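Local coordinates for protein GH62 arabinofuranosidase (Podospora anserina, PDB 4N4B) that hydrolyses terminal non-reducing alpha-L-arabinofuranoside residues, probably acting on the arabinose decorations of xylan in plant biomass, at residues Ile44-Pro50 / Phe62-Gln67; Asn212-Ala218 / Leu231-Ile235; Gly239-Phe243 / Lys281-Gly286; Arg306-Met312 / Trp325-Ala331. One frame throughout, in Å; residues are numbered along the deposited sequence.

In the fold
The four contacts follow one another along the chain, grouped round part of the central calcium site of a five-bladed beta-propeller. Interactions 1 and 2 each lie in the opening hairpin of a four-stranded antiparallel sheet, their centres about 18 Å apart. Interaction 3 starts from the sheet of interaction 2, its centre about 9 Å from that contact's centre, and brings in the chain that carries H285 to calcium. Interaction 4, its centre about 10 Å from that of interaction 3, lies in the mixed sheet where strands 28-30 and 326-332, from the chain's two ends, close the ring. S284 joins E233 to Q310, while Q310 also reaches D49, tying three blades together near the calcium.

Interaction 1: Ile44-Pro50 / Phe62-Gln67; sequences IAGIKDP and FASTAQ
S64 and D49 meet through their polar ends: S64 OG donates to D49 OD2 at 2.6 Å, reaching the anti side of the carboxylate, 16° out of its plane. The serine oxygen lies anti to its own carbonyl carbon (chi1 -48°), which swings it beside the aspartate; the same oxygen is hydrogen-bonded to A104 N. On the same face K48 lies over A66, with K48 CD 3.5 Å from A66 CB. The lysine then bends at chi3 and carries NZ off to Y320 OH and to a Tris molecule, probably from the crystallisation liquor, which D49 OD2 binds as well. On the other face the contacts made here are apolar. I47 CG2 rests on A63 CB at 3.9 Å, and farther along I44 slants across T65, its CD1 3.7 Å from T65 CB. The hairpin opens with a classic beta bulge, where A45 N (2.8 Å) and G46 N (3.0 Å) both donate to A66 O; regular antiparallel pairing follows as far as K48 and S64. Strand 46-55 is the first strand of its propeller blade, near the calcium; strand 70-78 continues the sheet beyond 58-67, strand 103-110 covers S64, and strand 306-311 packs on K48 and P50.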
# COMPACT_ATOMS: atom_id res chain seq x y z
N ILE A 44 18.95 8.98 -0.56
CA ILE A 44 17.66 8.48 -0.06
C ILE A 44 17.91 7.90 1.34
O ILE A 44 18.84 7.18 1.59
CB ILE A 44 17.11 7.46 -1.07
CG1 ILE A 44 16.70 8.18 -2.38
CG2 ILE A 44 15.97 6.70 -0.47
CD1 ILE A 44 16.61 7.34 -3.59
N ALA A 45 16.97 8.19 2.24
CA ALA A 45 17.01 7.72 3.65
C ALA A 45 16.24 6.43 3.84
O ALA A 45 16.61 5.58 4.64
CB ALA A 45 16.51 8.80 4.55
N GLY A 46 15.05 6.36 3.19
CA GLY A 46 14.15 5.25 3.37
C GLY A 46 13.60 4.72 2.04
O GLY A 46 13.36 5.48 1.14
N ILE A 47 13.37 3.41 2.03
CA ILE A 47 12.57 2.77 0.94
C ILE A 47 11.34 2.28 1.59
O ILE A 47 11.34 1.65 2.65
CB ILE A 47 13.36 1.65 0.26
CG1 ILE A 47 14.73 2.18 -0.29
CG2 ILE A 47 12.57 1.02 -0.87
CD1 ILE A 47 14.63 3.17 -1.37
N LYS A 48 10.18 2.63 1.00
CA LYS A 48 8.94 2.69 1.77
C LYS A 48 7.76 2.25 0.93
O LYS A 48 7.75 2.30 -0.29
CB LYS A 48 8.64 4.13 2.24
CG LYS A 48 9.65 4.69 3.22
CD LYS A 48 9.20 6.01 3.71
CE LYS A 48 8.12 5.91 4.71
NZ LYS A 48 7.59 7.23 5.07
N ASP A 49 6.68 1.94 1.60
CA ASP A 49 5.31 1.90 1.06
C ASP A 49 5.16 1.00 -0.21
O ASP A 49 4.60 1.45 -1.23
CB ASP A 49 4.86 3.32 0.66
CG ASP A 49 5.18 4.42 1.66
OD1 ASP A 49 5.07 4.12 2.86
OD2 ASP A 49 5.51 5.55 1.19
N PRO A 50 5.65 -0.22 -0.13
CA PRO A 50 5.68 -1.03 -1.40
C PRO A 50 4.34 -1.47 -1.91
O PRO A 50 3.38 -1.70 -1.16
CB PRO A 50 6.50 -2.21 -1.00
CG PRO A 50 6.26 -2.37 0.48
CD PRO A 50 6.30 -0.95 0.97
N PHE A 62 7.11 -1.69 -6.66
CA PHE A 62 7.29 -0.25 -6.71
C PHE A 62 7.23 0.27 -5.28
O PHE A 62 6.48 -0.22 -4.48
CB PHE A 62 6.24 0.49 -7.59
CG PHE A 62 6.20 -0.04 -9.00
CD1 PHE A 62 5.56 -1.25 -9.33
CD2 PHE A 62 6.75 0.70 -9.98
CE1 PHE A 62 5.61 -1.67 -10.68
CE2 PHE A 62 6.73 0.28 -11.33
CZ PHE A 62 6.11 -0.89 -11.64
N ALA A 63 8.08 1.29 -5.03
CA ALA A 63 8.16 1.79 -3.66
C ALA A 63 8.44 3.28 -3.72
O ALA A 63 8.87 3.85 -4.71
CB ALA A 63 9.25 1.04 -2.89
N SER A 64 8.10 3.96 -2.58
CA SER A 64 8.53 5.34 -2.34
C SER A 64 10.05 5.37 -2.03
O SER A 64 10.52 4.53 -1.26
CB SER A 64 7.82 6.04 -1.21
OG SER A 64 6.40 5.88 -1.28
N THR A 65 10.68 6.45 -2.53
CA THR A 65 12.00 6.90 -2.04
C THR A 65 11.69 8.06 -1.15
O THR A 65 10.98 8.94 -1.47
CB THR A 65 12.98 7.24 -3.15
OG1 THR A 65 12.52 8.36 -3.90
CG2 THR A 65 13.14 6.05 -4.16
N ALA A 66 12.29 8.05 0.05
CA ALA A 66 12.01 9.08 1.10
C ALA A 66 13.34 9.70 1.58
O ALA A 66 14.29 9.00 1.87
CB ALA A 66 11.29 8.46 2.25
N GLN A 67 13.35 11.04 1.63
CA GLN A 67 14.48 11.77 2.25
C GLN A 67 13.84 13.12 2.61
O GLN A 67 12.70 13.47 2.29
CB GLN A 67 15.62 11.88 1.29
CG GLN A 67 15.26 12.61 0.02
CD GLN A 67 16.29 12.45 -0.97
OE1 GLN A 67 16.19 11.64 -1.95
NE2 GLN A 67 17.36 13.22 -0.73

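Interaction 2: Asn212-Ala218 / Leu231-Ile235; sequences NDLFEAA and LVEAI
F215 and I235 make the main apolar touch. I235 CD1 sits over one face of the phenyl ring, 3.9 Å from the F215 ring centroid, a CH-pi contact slightly displaced toward the rim. The ring gets there because F215 CG stands opposite the backbone N (chi1 -169°), which carries the ring across to the isoleucine. L214 takes the other direction and slants across V232, with L214 CD1 3.8 Å from V232 CG1. The backbones are pinned as well: I235 N donates to N212 O at 2.8 Å, and E233 N to E216 O at 2.9 Å. E233 O receives F215 N at 2.9 Å and, weakly, E216 N. Two residues facing one is a classic beta bulge, here at the start of the first hairpin of a propeller blade, where the inner strand 216-222 approaches the central site. From the bulge itself E216 and E233 send their carboxylates to the same face, and a water donates to E216 OE2 and to E233 OE1, each at 2.7 Å. A217 CB presses against E233 OE1 at 3.4 Å. A second shell fixes the acids. R241 NH1 forms salt bridges to both E216 OE2 and E233 OE2, S284 OG bonds to E233 OE2, and the backbone N of H285, whose ring binds calcium, bonds to E233 OE1. From the neighbouring strand 164-170, D165 OD2 accepts from A217 N.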
# COMPACT_ATOMS: atom_id res chain seq x y z
N ASN A 212 -5.03 8.28 15.20
CA ASN A 212 -4.11 7.18 15.41
C ASN A 212 -4.66 5.84 15.19
O ASN A 212 -3.87 4.90 14.95
CB ASN A 212 -3.45 7.21 16.75
CG ASN A 212 -2.45 8.37 16.91
OD1 ASN A 212 -1.69 8.37 17.97
ND2 ASN A 212 -2.38 9.28 16.10
N ASP A 213 -5.97 5.66 15.27
CA ASP A 213 -6.57 4.38 15.06
C ASP A 213 -6.94 4.09 13.54
O ASP A 213 -7.35 2.97 13.27
CB ASP A 213 -7.83 4.22 15.98
CG ASP A 213 -7.45 3.89 17.40
OD1 ASP A 213 -6.27 3.60 17.66
OD2 ASP A 213 -8.35 4.04 18.28
N LEU A 214 -6.90 5.09 12.69
CA LEU A 214 -7.27 4.88 11.33
C LEU A 214 -6.44 5.84 10.48
O LEU A 214 -6.92 6.77 9.85
CB LEU A 214 -8.77 5.11 11.14
CG LEU A 214 -9.31 4.56 9.83
CD1 LEU A 214 -9.51 3.08 9.95
CD2 LEU A 214 -10.64 5.25 9.51
N PHE A 215 -5.15 5.62 10.49
CA PHE A 215 -4.24 6.67 10.12
C PHE A 215 -3.98 6.81 8.59
O PHE A 215 -4.23 7.83 8.00
CB PHE A 215 -2.90 6.57 10.93
CG PHE A 215 -1.99 7.74 10.81
CD1 PHE A 215 -2.43 8.99 11.17
CD2 PHE A 215 -0.71 7.62 10.39
CE1 PHE A 215 -1.61 10.10 11.05
CE2 PHE A 215 0.14 8.70 10.32
CZ PHE A 215 -0.29 9.96 10.65
N GLU A 216 -3.46 5.73 8.00
CA GLU A 216 -3.05 5.78 6.58
C GLU A 216 -2.84 4.38 6.14
O GLU A 216 -3.17 3.39 6.72
CB GLU A 216 -1.87 6.72 6.39
CG GLU A 216 -0.59 6.23 6.95
CD GLU A 216 0.51 7.26 7.04
OE1 GLU A 216 0.37 8.41 6.64
OE2 GLU A 216 1.64 6.88 7.46
N ALA A 217 -2.32 4.31 4.88
CA ALA A 217 -1.82 3.06 4.26
C ALA A 217 -2.87 2.00 4.08
O ALA A 217 -2.70 0.83 4.41
CB ALA A 217 -0.63 2.58 5.03
N ALA A 218 -4.07 2.39 3.63
CA ALA A 218 -5.14 1.42 3.41
C ALA A 218 -4.77 0.43 2.30
O ALA A 218 -4.11 0.79 1.30
CB ALA A 218 -6.43 2.12 3.10
N LEU A 231 -7.49 -3.36 5.25
CA LEU A 231 -6.35 -3.12 6.19
C LEU A 231 -6.06 -1.65 6.25
O LEU A 231 -6.04 -0.92 5.24
CB LEU A 231 -5.08 -3.80 5.61
CG LEU A 231 -5.19 -5.28 5.25
CD1 LEU A 231 -3.87 -5.77 4.70
CD2 LEU A 231 -5.68 -6.15 6.38
N VAL A 232 -5.85 -1.14 7.47
CA VAL A 232 -5.41 0.22 7.71
C VAL A 232 -4.35 0.27 8.78
O VAL A 232 -4.42 -0.46 9.74
CB VAL A 232 -6.67 1.12 8.13
CG1 VAL A 232 -6.19 2.56 8.22
CG2 VAL A 232 -7.78 1.05 7.05
N GLU A 233 -3.33 1.14 8.54
CA GLU A 233 -2.25 1.32 9.50
C GLU A 233 -2.72 2.27 10.61
O GLU A 233 -3.37 3.29 10.35
CB GLU A 233 -1.04 1.85 8.75
CG GLU A 233 0.21 1.93 9.63
CD GLU A 233 1.45 2.40 8.94
OE1 GLU A 233 1.52 2.36 7.69
OE2 GLU A 233 2.41 2.83 9.66
N ALA A 234 -2.25 1.92 11.80
CA ALA A 234 -2.53 2.66 13.01
C ALA A 234 -1.24 2.92 13.80
O ALA A 234 -0.19 2.33 13.51
CB ALA A 234 -3.53 1.87 13.82
N ILE A 235 -1.31 3.84 14.77
CA ILE A 235 -0.19 4.22 15.65
C ILE A 235 -0.59 3.75 17.03
O ILE A 235 -1.58 4.29 17.56
CB ILE A 235 0.15 5.68 15.58
CG1 ILE A 235 0.35 6.21 14.14
CG2 ILE A 235 1.29 5.99 16.52
CD1 ILE A 235 0.66 7.71 14.02
O HOH W 1 -3.80 2.60 17.51
O HOH W 2 2.99 4.59 7.05

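Interaction 3: Gly239-Phe243 / Lys281-Gly286; sequences GHRWF and KSISHG. With CA (calcium ion), chain B.
S282 and R241 form the firm centre of this contact. R241 N points at S282 OG in a nearly straight bond (2.9 Å, 165°), and I283 N returns to R241 O at 3.0 Å, arriving well above the carbonyl plane. R241 CB also packs on S284 CB at 3.7 Å, and the chain then bends at chi2 (-51°), which turns the guanidinium away toward the carboxylates of E233 and E216. Deeper in, the F243 ring sets its edge against the backbone of S284 and H285, with F243 CZ 3.7 Å from H285 N. The contact joins strand 241-248 of one propeller blade to the chain that crosses into the closing blade at strand 286-288. Where that chain turns its corner, H285 NE2 binds calcium at 2.2 Å, five waters complete the shell, and one of them donates to G286 O. The opposite end is looser and faces solvent. A water there bridges R241 O and K281 O, and K281 CB sits 3.7 Å above the centre of the H240 ring before the lysine runs outward. With an alanine at H240 that platform is gone, and the K281 chain would probably be freer to swing in solvent.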
# COMPACT_ATOMS: atom_id res chain seq x y z
N GLY A 239 3.45 3.93 20.43
CA GLY A 239 4.06 4.76 19.44
C GLY A 239 4.41 4.02 18.16
O GLY A 239 4.82 4.69 17.22
N HIS A 240 4.30 2.74 18.16
CA HIS A 240 4.74 1.96 16.95
C HIS A 240 3.57 1.64 16.07
O HIS A 240 2.40 1.53 16.43
CB HIS A 240 5.36 0.64 17.43
CG HIS A 240 6.64 0.86 18.18
ND1 HIS A 240 6.82 0.54 19.51
CD2 HIS A 240 7.76 1.46 17.76
CE1 HIS A 240 8.04 0.88 19.86
NE2 HIS A 240 8.61 1.48 18.85
N ARG A 241 3.88 1.53 14.77
CA ARG A 241 2.91 1.28 13.73
C ARG A 241 2.43 -0.18 13.75
O ARG A 241 3.19 -1.11 14.08
CB ARG A 241 3.52 1.58 12.39
CG ARG A 241 4.09 2.99 12.20
CD ARG A 241 3.07 4.05 12.58
NE ARG A 241 3.57 5.38 12.28
CZ ARG A 241 3.24 6.13 11.24
NH1 ARG A 241 2.52 5.60 10.24
NH2 ARG A 241 3.73 7.37 11.15
N TRP A 242 1.18 -0.38 13.41
CA TRP A 242 0.57 -1.68 13.31
C TRP A 242 -0.61 -1.62 12.36
O TRP A 242 -1.03 -0.54 11.94
CB TRP A 242 0.13 -2.19 14.68
CG TRP A 242 -0.91 -1.42 15.42
CD1 TRP A 242 -0.80 -0.11 15.85
CD2 TRP A 242 -2.24 -1.83 15.66
NE1 TRP A 242 -1.99 0.25 16.49
CE2 TRP A 242 -2.87 -0.80 16.39
CE3 TRP A 242 -2.94 -3.02 15.44
CZ2 TRP A 242 -4.19 -0.89 16.81
CZ3 TRP A 242 -4.23 -3.14 15.94
CH2 TRP A 242 -4.85 -2.07 16.62
N PHE A 243 -1.16 -2.78 12.03
CA PHE A 243 -2.29 -2.90 11.10
C PHE A 243 -3.53 -3.45 11.81
O PHE A 243 -3.49 -4.47 12.53
CB PHE A 243 -1.93 -3.80 9.90
CG PHE A 243 -1.16 -3.05 8.87
CD1 PHE A 243 -1.76 -2.25 7.90
CD2 PHE A 243 0.23 -3.09 8.94
CE1 PHE A 243 -0.95 -1.55 6.98
CE2 PHE A 243 0.96 -2.37 8.04
CZ PHE A 243 0.37 -1.57 7.12
N LYS A 281 10.06 -2.81 15.56
CA LYS A 281 8.84 -2.97 16.36
C LYS A 281 7.65 -2.47 15.54
O LYS A 281 6.60 -3.12 15.66
CB LYS A 281 8.90 -2.23 17.70
CG LYS A 281 9.80 -2.96 18.62
CD LYS A 281 9.80 -2.28 20.03
CE LYS A 281 10.86 -2.92 20.92
NZ LYS A 281 11.55 -1.91 21.79
N SER A 282 7.82 -1.45 14.75
CA SER A 282 6.72 -0.99 13.82
C SER A 282 6.56 -2.05 12.74
O SER A 282 7.52 -2.49 12.11
CB SER A 282 7.09 0.32 13.25
OG SER A 282 6.74 1.37 14.17
N ILE A 283 5.30 -2.33 12.38
CA ILE A 283 4.92 -3.04 11.13
C ILE A 283 4.10 -2.06 10.36
O ILE A 283 3.02 -1.66 10.78
CB ILE A 283 4.12 -4.33 11.45
CG1 ILE A 283 4.75 -5.21 12.52
CG2 ILE A 283 3.87 -5.04 10.14
CD1 ILE A 283 6.07 -5.81 12.12
N SER A 284 4.68 -1.51 9.34
CA SER A 284 4.12 -0.31 8.70
C SER A 284 3.94 -0.54 7.18
O SER A 284 4.32 -1.53 6.66
CB SER A 284 5.05 0.89 9.04
OG SER A 284 4.64 2.12 8.53
N HIS A 285 3.37 0.47 6.53
CA HIS A 285 2.89 0.52 5.16
C HIS A 285 3.46 -0.59 4.27
O HIS A 285 4.57 -0.59 3.92
CB HIS A 285 3.24 1.90 4.53
CG HIS A 285 2.41 2.26 3.33
ND1 HIS A 285 2.02 3.54 3.04
CD2 HIS A 285 2.00 1.50 2.30
CE1 HIS A 285 1.33 3.53 1.92
NE2 HIS A 285 1.29 2.30 1.45
N GLY A 286 2.57 -1.47 3.83
CA GLY A 286 2.93 -2.58 2.99
C GLY A 286 1.81 -3.05 2.08
O GLY A 286 0.84 -2.40 1.92
CA CA B . 0.25 1.49 -0.33
O HOH W 3 3.92 -2.83 16.13
O HOH W 4 1.35 -0.39 -0.05
O HOH W 5 -1.16 0.61 0.95
O HOH W 6 -0.49 0.65 -2.15
O HOH W 7 1.98 2.20 -1.51
O HOH W 8 -0.73 3.20 -0.52

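Interaction 4: Arg306-Met312 / Trp325-Ala331; sequences RFMYQGM and WRLGFIA
I330 O receives the shortest backbone bond here, from F307 N at 2.8 Å, and R306 CA adds a C-H contact to the same oxygen at 3.3 Å. Beside it F307 and I330 run side by side, with F307 CB 3.7 Å from I330 CG1. At the far end W325 is sandwiched. The Q310 amide stacks on one face of the indole, the planes 22° apart, while M312 SD lies over the opposite face, 3.9 Å from the centroid of the W325 six-membered ring, as a Met-aromatic contact. The two strands are a regular antiparallel pair at the heart of the blade that closes the propeller, with strand 28-30 beyond 326-332 and strand 286-288 beyond 306-311. Replacing W325 by an alanine would probably leave the M312 sulfur without its ring and open a gap against the flat side of the Q310 amide. That amide matters to the surroundings, because its OE1 accepts from D49 N and its NE2 bonds to S284 OG. Y309, with CG between N and the carbonyl carbon (chi1 79°), lays its ring by G328, where a CB would probably crowd Y309 CE1, and meets I330 at about a right angle, Y309 CE1 3.7 Å from I330 CG2. Y309 OH bonds to S30 OG. On the other face M308 CG packs against F329 CE1 at 3.6 Å, and F329 stacks on W81.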
# COMPACT_ATOMS: atom_id res chain seq x y z
N ARG A 306 1.49 -13.43 2.04
CA ARG A 306 2.75 -12.85 2.43
C ARG A 306 2.58 -11.35 2.17
O ARG A 306 1.89 -10.91 1.22
CB ARG A 306 3.85 -13.39 1.52
CG ARG A 306 4.11 -14.93 1.62
CD ARG A 306 3.30 -15.67 0.64
NE ARG A 306 3.86 -15.49 -0.70
CZ ARG A 306 3.20 -15.58 -1.85
NH1 ARG A 306 1.84 -15.86 -1.92
NH2 ARG A 306 3.88 -15.42 -2.96
N PHE A 307 3.18 -10.56 3.04
CA PHE A 307 2.93 -9.10 3.12
C PHE A 307 4.30 -8.42 3.13
O PHE A 307 5.11 -8.66 4.08
CB PHE A 307 2.11 -8.79 4.33
CG PHE A 307 1.70 -7.34 4.52
CD1 PHE A 307 0.60 -6.80 3.87
CD2 PHE A 307 2.34 -6.54 5.46
CE1 PHE A 307 0.16 -5.52 4.11
CE2 PHE A 307 1.92 -5.25 5.69
CZ PHE A 307 0.85 -4.68 4.99
N MET A 308 4.68 -7.69 2.08
CA MET A 308 5.88 -6.89 2.09
C MET A 308 5.58 -5.67 2.90
O MET A 308 4.58 -5.01 2.62
CB MET A 308 6.30 -6.55 0.67
CG MET A 308 7.75 -6.14 0.61
SD MET A 308 8.24 -5.63 -1.04
CE MET A 308 9.99 -5.75 -0.98
N TYR A 309 6.44 -5.32 3.85
CA TYR A 309 6.19 -4.20 4.77
C TYR A 309 7.42 -3.42 4.99
O TYR A 309 8.54 -3.82 4.71
CB TYR A 309 5.57 -4.71 6.05
CG TYR A 309 6.62 -5.34 6.98
CD1 TYR A 309 7.13 -6.61 6.79
CD2 TYR A 309 7.11 -4.63 8.07
CE1 TYR A 309 8.07 -7.18 7.62
CE2 TYR A 309 8.02 -5.20 8.94
CZ TYR A 309 8.48 -6.47 8.68
OH TYR A 309 9.41 -7.01 9.62
N GLN A 310 7.24 -2.25 5.59
CA GLN A 310 8.36 -1.39 6.02
C GLN A 310 8.48 -1.41 7.55
O GLN A 310 7.49 -1.37 8.28
CB GLN A 310 8.20 0.03 5.50
CG GLN A 310 7.04 0.79 6.05
CD GLN A 310 6.96 2.19 5.49
OE1 GLN A 310 7.36 2.50 4.39
NE2 GLN A 310 6.34 3.08 6.29
N GLY A 311 9.73 -1.42 7.91
CA GLY A 311 10.10 -1.35 9.30
C GLY A 311 11.34 -0.48 9.51
O GLY A 311 11.92 -0.07 8.61
N MET A 312 11.71 -0.29 10.75
CA MET A 312 12.88 0.48 11.09
C MET A 312 13.37 0.13 12.50
O MET A 312 12.65 -0.27 13.35
CB MET A 312 12.63 2.00 11.00
CG MET A 312 11.55 2.46 11.90
SD MET A 312 11.38 4.26 11.96
CE MET A 312 12.36 4.54 13.45
N TRP A 325 13.79 3.64 7.09
CA TRP A 325 12.85 2.60 6.70
C TRP A 325 13.48 1.61 5.70
O TRP A 325 14.15 2.00 4.81
CB TRP A 325 11.57 3.21 6.07
CG TRP A 325 10.73 4.02 6.96
CD1 TRP A 325 10.72 5.35 7.02
CD2 TRP A 325 9.85 3.56 7.98
NE1 TRP A 325 9.86 5.78 7.96
CE2 TRP A 325 9.32 4.70 8.60
CE3 TRP A 325 9.43 2.30 8.41
CZ2 TRP A 325 8.39 4.63 9.60
CZ3 TRP A 325 8.52 2.22 9.42
CH2 TRP A 325 7.99 3.39 10.01
N ARG A 326 13.23 0.33 5.97
CA ARG A 326 13.67 -0.79 5.17
C ARG A 326 12.49 -1.74 4.97
O ARG A 326 11.63 -1.79 5.75
CB ARG A 326 14.82 -1.56 5.88
CG ARG A 326 16.00 -0.74 6.42
CD ARG A 326 16.80 -0.11 5.27
NE ARG A 326 17.90 0.72 5.75
CZ ARG A 326 17.89 2.04 5.76
NH1 ARG A 326 16.88 2.72 5.32
NH2 ARG A 326 18.95 2.69 6.17
N LEU A 327 12.58 -2.52 3.91
CA LEU A 327 11.50 -3.46 3.56
C LEU A 327 11.89 -4.89 3.86
O LEU A 327 12.95 -5.31 3.60
CB LEU A 327 11.08 -3.36 2.07
CG LEU A 327 10.79 -1.97 1.49
CD1 LEU A 327 10.37 -2.09 0.01
CD2 LEU A 327 9.71 -1.28 2.34
N GLY A 328 10.93 -5.61 4.41
CA GLY A 328 10.98 -7.03 4.61
C GLY A 328 9.65 -7.66 4.25
O GLY A 328 8.76 -7.02 3.70
N PHE A 329 9.54 -8.93 4.64
CA PHE A 329 8.27 -9.66 4.42
C PHE A 329 7.84 -10.32 5.68
O PHE A 329 8.68 -10.90 6.40
CB PHE A 329 8.42 -10.80 3.34
CG PHE A 329 8.86 -10.35 1.96
CD1 PHE A 329 7.90 -9.96 1.09
CD2 PHE A 329 10.15 -10.28 1.58
CE1 PHE A 329 8.22 -9.62 -0.23
CE2 PHE A 329 10.48 -9.90 0.27
CZ PHE A 329 9.46 -9.56 -0.58
N ILE A 330 6.54 -10.36 5.90
CA ILE A 330 5.90 -11.28 6.86
C ILE A 330 5.11 -12.33 6.14
O ILE A 330 4.42 -12.01 5.14
CB ILE A 330 5.08 -10.58 7.96
CG1 ILE A 330 4.12 -9.55 7.40
CG2 ILE A 330 6.07 -9.98 8.99
CD1 ILE A 330 3.27 -8.86 8.44
N ALA A 331 5.24 -13.56 6.58
CA ALA A 331 4.49 -14.71 6.05
C ALA A 331 3.53 -15.20 7.07
O ALA A 331 3.79 -15.34 8.25
CB ALA A 331 5.45 -15.82 5.59